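Local atomic coordinates of ribokinase (Staphylococcus aureus, PDB entry 3RY7), a protein that catalyses the magnesium-dependent transfer of a phosphate group from ATP to O-5 of D-ribose, giving D-ribose 5-phosphate. Residues S262-S267 with A272-F277; S150-A155 with V160-N165. All blocks are in the same frame, centred on the assembly; numbering follows the deposited sequence.

Contact 1. Residues S262-S267 with A272-F277; sequences SRLNKS and ADAIDF
Arg263, on the last turn of helix 252-263, reaches across to helix 271-283 and meets three of its residues, Asp273, Ala274 and Phe277, with different parts of one side chain. The aliphatic stem packs first: CG sits 3.4 Å from CA of Ala274, in close van der Waals contact with the helix where the two backbone segments come nearest. With CG anti to its own backbone N (chi1 172°), the arginine sets off toward the partner helix, and bends at chi2 and chi3 then fold the guanidinium back over the aromatic ring instead of letting it run straight out. NH2 lies above and just outside the CD1-CE1 side of the ring, 3.2 Å from CD1 of Phe277. CZ, 4.1 Å from the ring centroid, is displaced from the ring normal, so the cation-pi contact is off-centre; the 33° between the planes rules out a flat stack. At the edge of the guanidinium, near its plane, NH1 forms a salt bridge with OD2 of Asp273 at 3.4 Å, a rather long one with the carboxylate plane turned 41° away. The arginine head is thus held between a carboxylate at its edge and a ring over one face.

Ser262 OG comes up obliquely to the same ring, 3.6 Å from CE2 of Phe277, but its hydrogen bond goes back to Ala259 O within its own helix. On the other flank, Leu264, the first residue to leave helical geometry, lays CG 4.3 Å from CB of Ala274. Phe277 also packs on Val301 of the second subunit, so the ring that carries the arginine reaches the dimer contact. Together they pack two consecutive helices, 252-263 and 271-283, joined by a short loop, in the C-terminal part of the PfkB-type ribokinase fold.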
loop_
_atom_site.group_PDB
_atom_site.type_symbol
_atom_site.label_atom_id
_atom_site.label_comp_id
_atom_site.label_asym_id
_atom_site.label_seq_id
_atom_site.Cartn_x
_atom_site.Cartn_y
_atom_site.Cartn_z
ATOM N N SER A 262 -21.904 7.655 7.103
ATOM C CA SER A 262 -22.285 6.284 7.463
ATOM C C SER A 262 -22.663 6.164 8.951
ATOM O O SER A 262 -23.484 5.329 9.342
ATOM C CB SER A 262 -21.143 5.303 7.142
ATOM O OG SER A 262 -20.038 5.455 8.032
ATOM N N ARG A 263 -22.062 7.025 9.763
ATOM C CA ARG A 263 -22.141 6.934 11.213
ATOM C C ARG A 263 -23.188 7.888 11.814
ATOM O O ARG A 263 -23.699 7.646 12.912
ATOM C CB ARG A 263 -20.749 7.211 11.800
ATOM C CG ARG A 263 -20.687 7.339 13.313
ATOM C CD ARG A 263 -21.331 6.140 13.987
ATOM N NE ARG A 263 -20.615 4.898 13.721
ATOM C CZ ARG A 263 -19.714 4.366 14.545
ATOM N NH1 ARG A 263 -19.409 4.975 15.692
ATOM N NH2 ARG A 263 -19.120 3.218 14.221
ATOM N N LEU A 264 -23.513 8.957 11.088
ATOM C CA LEU A 264 -24.439 9.983 11.577
ATOM C C LEU A 264 -25.837 9.437 11.800
ATOM O O LEU A 264 -26.417 8.823 10.903
ATOM C CB LEU A 264 -24.545 11.127 10.575
ATOM C CG LEU A 264 -24.353 12.551 11.093
ATOM C CD1 LEU A 264 -25.043 13.529 10.162
ATOM C CD2 LEU A 264 -24.836 12.727 12.527
ATOM N N ASN A 265 -26.385 9.664 12.989
ATOM C CA ASN A 265 -27.789 9.339 13.234
ATOM C C ASN A 265 -28.660 10.359 12.524
ATOM O O ASN A 265 -28.233 11.499 12.310
ATOM C CB ASN A 265 -28.102 9.328 14.735
ATOM C CG ASN A 265 -27.480 8.147 15.450
ATOM O OD1 ASN A 265 -27.118 7.145 14.824
ATOM N ND2 ASN A 265 -27.358 8.251 16.772
ATOM N N LYS A 266 -29.871 9.966 12.145
ATOM C CA LYS A 266 -30.766 10.901 11.471
ATOM C C LYS A 266 -30.998 12.141 12.325
ATOM O O LYS A 266 -31.017 13.261 11.819
ATOM C CB LYS A 266 -32.098 10.233 11.139
ATOM C CG LYS A 266 -32.368 10.016 9.650
ATOM C CD LYS A 266 -32.499 11.320 8.853
ATOM C CE LYS A 266 -33.649 11.205 7.838
ATOM N NZ LYS A 266 -33.683 12.368 6.906
ATOM N N SER A 267 -31.152 11.913 13.627
ATOM C CA SER A 267 -31.387 12.963 14.614
ATOM C C SER A 267 -30.196 13.903 14.760
ATOM O O SER A 267 -30.321 14.984 15.350
ATOM C CB SER A 267 -31.678 12.326 15.976
ATOM O OG SER A 267 -30.662 11.393 16.320
ATOM N N ALA A 272 -20.315 14.645 17.172
ATOM C CA ALA A 272 -18.915 14.458 17.563
ATOM C C ALA A 272 -18.430 13.004 17.402
ATOM O O ALA A 272 -17.302 12.770 16.980
ATOM C CB ALA A 272 -18.674 14.965 18.995
ATOM N N ASP A 273 -19.285 12.041 17.740
ATOM C CA ASP A 273 -18.954 10.630 17.550
ATOM C C ASP A 273 -18.770 10.287 16.063
ATOM O O ASP A 273 -17.809 9.600 15.677
ATOM C CB ASP A 273 -20.043 9.748 18.170
ATOM C CG ASP A 273 -19.998 8.312 17.666
ATOM O OD1 ASP A 273 -21.064 7.825 17.234
ATOM O OD2 ASP A 273 -18.912 7.673 17.691
ATOM N N ALA A 274 -19.695 10.768 15.235
ATOM C CA ALA A 274 -19.618 10.550 13.798
ATOM C C ALA A 274 -18.369 11.211 13.217
ATOM O O ALA A 274 -17.716 10.656 12.343
ATOM C CB ALA A 274 -20.899 11.069 13.096
ATOM N N ILE A 275 -18.031 12.395 13.707
ATOM C CA ILE A 275 -16.833 13.083 13.240
ATOM C C ILE A 275 -15.547 12.351 13.658
ATOM O O ILE A 275 -14.545 12.348 12.923
ATOM C CB ILE A 275 -16.814 14.543 13.718
ATOM C CG1 ILE A 275 -17.916 15.332 12.989
ATOM C CG2 ILE A 275 -15.438 15.166 13.497
ATOM C CD1 ILE A 275 -17.973 16.793 13.358
ATOM N N ASP A 276 -15.599 11.721 14.831
ATOM C CA ASP A 276 -14.496 10.911 15.335
ATOM C C ASP A 276 -14.265 9.702 14.432
ATOM O O ASP A 276 -13.150 9.457 13.959
ATOM C CB ASP A 276 -14.796 10.432 16.755
ATOM C CG ASP A 276 -13.689 9.554 17.310
ATOM O OD1 ASP A 276 -13.914 8.336 17.514
ATOM O OD2 ASP A 276 -12.586 10.094 17.511
ATOM N N PHE A 277 -15.337 8.946 14.215
ATOM C CA PHE A 277 -15.330 7.808 13.308
ATOM C C PHE A 277 -14.853 8.174 11.900
ATOM O O PHE A 277 -14.112 7.415 11.276
ATOM C CB PHE A 277 -16.724 7.216 13.233
ATOM C CG PHE A 277 -16.825 5.993 12.367
ATOM C CD1 PHE A 277 -16.635 4.725 12.909
ATOM C CD2 PHE A 277 -17.140 6.101 11.017
ATOM C CE1 PHE A 277 -16.742 3.582 12.119
ATOM C CE2 PHE A 277 -17.250 4.966 10.220
ATOM C CZ PHE A 277 -17.053 3.704 10.776
#

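Contact 2. Residues S150-A155 with V160-N165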
loop_
_atom_site.group_PDB
_atom_site.type_symbol
_atom_site.label_atom_id
_atom_site.label_comp_id
_atom_site.label_asym_id
_atom_site.label_seq_id
_atom_site.Cartn_x
_atom_site.Cartn_y
_atom_site.Cartn_z
ATOM N N SER A 150 -31.554 19.855 -8.095
ATOM C CA SER A 150 -32.721 19.025 -8.346
ATOM C C SER A 150 -32.785 17.811 -7.400
ATOM O O SER A 150 -33.872 17.415 -6.939
ATOM C CB SER A 150 -32.773 18.622 -9.824
ATOM O OG SER A 150 -32.868 17.221 -9.947
ATOM N N ALA A 151 -31.621 17.235 -7.093
ATOM C CA ALA A 151 -31.563 16.104 -6.176
ATOM C C ALA A 151 -31.895 16.547 -4.738
ATOM O O ALA A 151 -32.551 15.823 -3.989
ATOM C CB ALA A 151 -30.192 15.448 -6.232
ATOM N N PHE A 152 -31.448 17.749 -4.378
ATOM C CA PHE A 152 -31.673 18.276 -3.030
ATOM C C PHE A 152 -33.131 18.743 -2.857
ATOM O O PHE A 152 -33.668 18.697 -1.756
ATOM C CB PHE A 152 -30.690 19.418 -2.720
ATOM C CG PHE A 152 -29.298 18.948 -2.318
ATOM C CD1 PHE A 152 -28.349 19.863 -1.848
ATOM C CD2 PHE A 152 -28.949 17.597 -2.394
ATOM C CE1 PHE A 152 -27.052 19.435 -1.470
ATOM C CE2 PHE A 152 -27.669 17.159 -2.003
ATOM C CZ PHE A 152 -26.716 18.083 -1.544
ATOM N N GLU A 153 -33.767 19.182 -3.942
ATOM C CA GLU A 153 -35.208 19.531 -3.899
ATOM C C GLU A 153 -36.056 18.308 -3.600
ATOM O O GLU A 153 -36.923 18.326 -2.714
ATOM C CB GLU A 153 -35.657 20.197 -5.190
ATOM C CG GLU A 153 -35.135 21.613 -5.354
ATOM C CD GLU A 153 -35.303 22.122 -6.778
ATOM O OE1 GLU A 153 -35.402 21.254 -7.681
ATOM O OE2 GLU A 153 -35.316 23.370 -6.987
ATOM N N ILE A 154 -35.752 17.221 -4.294
ATOM C CA ILE A 154 -36.404 15.942 -4.044
ATOM C C ILE A 154 -36.193 15.458 -2.623
ATOM O O ILE A 154 -37.150 15.038 -1.953
ATOM C CB ILE A 154 -35.896 14.862 -5.019
ATOM C CG1 ILE A 154 -36.293 15.211 -6.464
ATOM C CG2 ILE A 154 -36.415 13.484 -4.626
ATOM C CD1 ILE A 154 -35.674 14.269 -7.489
ATOM N N ALA A 155 -34.937 15.486 -2.178
ATOM C CA ALA A 155 -34.587 15.053 -0.836
ATOM C C ALA A 155 -35.344 15.858 0.217
ATOM O O ALA A 155 -36.039 15.301 1.054
ATOM C CB ALA A 155 -33.084 15.191 -0.618
ATOM N N VAL A 160 -35.590 13.994 3.527
ATOM C CA VAL A 160 -34.270 13.365 3.435
ATOM C C VAL A 160 -33.166 14.409 3.670
ATOM O O VAL A 160 -33.179 15.483 3.061
ATOM C CB VAL A 160 -34.083 12.660 2.078
ATOM C CG1 VAL A 160 -32.665 12.087 1.941
ATOM C CG2 VAL A 160 -35.142 11.566 1.908
ATOM N N THR A 161 -32.234 14.103 4.577
ATOM C CA THR A 161 -31.145 15.027 4.935
ATOM C C THR A 161 -30.149 15.260 3.791
ATOM O O THR A 161 -29.616 14.312 3.220
ATOM C CB THR A 161 -30.373 14.501 6.162
ATOM O OG1 THR A 161 -31.301 14.289 7.226
ATOM C CG2 THR A 161 -29.304 15.503 6.605
ATOM N N THR A 162 -29.905 16.520 3.447
ATOM C CA THR A 162 -28.957 16.819 2.386
ATOM C C THR A 162 -27.576 17.210 2.909
ATOM O O THR A 162 -27.455 17.981 3.858
ATOM C CB THR A 162 -29.454 17.928 1.470
ATOM O OG1 THR A 162 -29.639 19.128 2.231
ATOM C CG2 THR A 162 -30.763 17.523 0.805
ATOM N N VAL A 163 -26.531 16.680 2.280
ATOM C CA VAL A 163 -25.179 17.047 2.658
ATOM C C VAL A 163 -24.299 17.385 1.459
ATOM O O VAL A 163 -24.134 16.591 0.530
ATOM C CB VAL A 163 -24.535 16.023 3.661
ATOM C CG1 VAL A 163 -25.399 14.781 3.837
ATOM C CG2 VAL A 163 -23.121 15.694 3.275
ATOM N N LEU A 164 -23.771 18.602 1.465
ATOM C CA LEU A 164 -22.945 19.077 0.369
ATOM C C LEU A 164 -21.495 19.240 0.814
ATOM O O LEU A 164 -21.199 19.966 1.767
ATOM C CB LEU A 164 -23.445 20.410 -0.182
ATOM C CG LEU A 164 -22.546 21.021 -1.272
ATOM C CD1 LEU A 164 -22.581 20.180 -2.521
ATOM C CD2 LEU A 164 -22.927 22.458 -1.592
ATOM N N ASN A 165 -20.606 18.544 0.112
ATOM C CA ASN A 165 -19.167 18.771 0.198
ATOM C C ASN A 165 -18.783 19.709 -0.937
ATOM O O ASN A 165 -18.660 19.283 -2.083
ATOM C CB ASN A 165 -18.439 17.428 0.113
ATOM C CG ASN A 165 -16.968 17.569 -0.213
ATOM O OD1 ASN A 165 -16.464 16.888 -1.101
ATOM N ND2 ASN A 165 -16.270 18.458 0.497
#
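Phe152 and Ala155, one helical turn apart, carry the apolar packing of helix 145-157 on strand 161-165. Thr162 stands over one face of the Phe152 ring in a CH-pi contact centred on that face, its CB 3.7 Å from the ring centroid and 4° off the normal. The methyl CG2 of Thr162, anti to the carbonyl carbon, leans back toward the helix and lies 3.6 Å from CB of Ala155, so one threonine touches both helix residues. Its OG1 is engaged outside the pair, by Leu179 O and Asp181 N. Leu164 meets the ring at its edge, CB lying 4.0 Å from CE1 of Phe152. Nearer the turn, CB of Val160 packs 3.8 Å from CB of Ala155.

The helix and strand run nearly antiparallel, at 154°, as the return half of the beta-alpha-beta unit 136-140, 145-157, 161-165, a right-handed crossover building block of the Rossmann-like central sheet of this kinase family. Ala155 also touches Val137 on the first strand of that unit.

Polar contact across the pair is a single backbone hydrogen bond, Val160 N to Ala155 O at 2.8 Å, with the donor well above the carbonyl plane.

How the contacts relate
Along the chain the contacts come in series: 150-155 with 160-165 closes well before 262-267 with 272-277 opens, and their centres lie 18 Å apart. Contact 2 lies at strand 161-165, an inner strand of the nine-stranded mixed sheet, whereas contact 1 joins two successive helices, of which 271-283 also packs on strands 228-231 and 236-239 at one edge of that sheet. Lys266, in the turn after helix 252-263, bridges them: its NZ probably hydrogen-bonds to OG1 of Thr161, 3.1 Å away, at the start of the strand, which would tie the turn between the C-terminal helices to the central sheet.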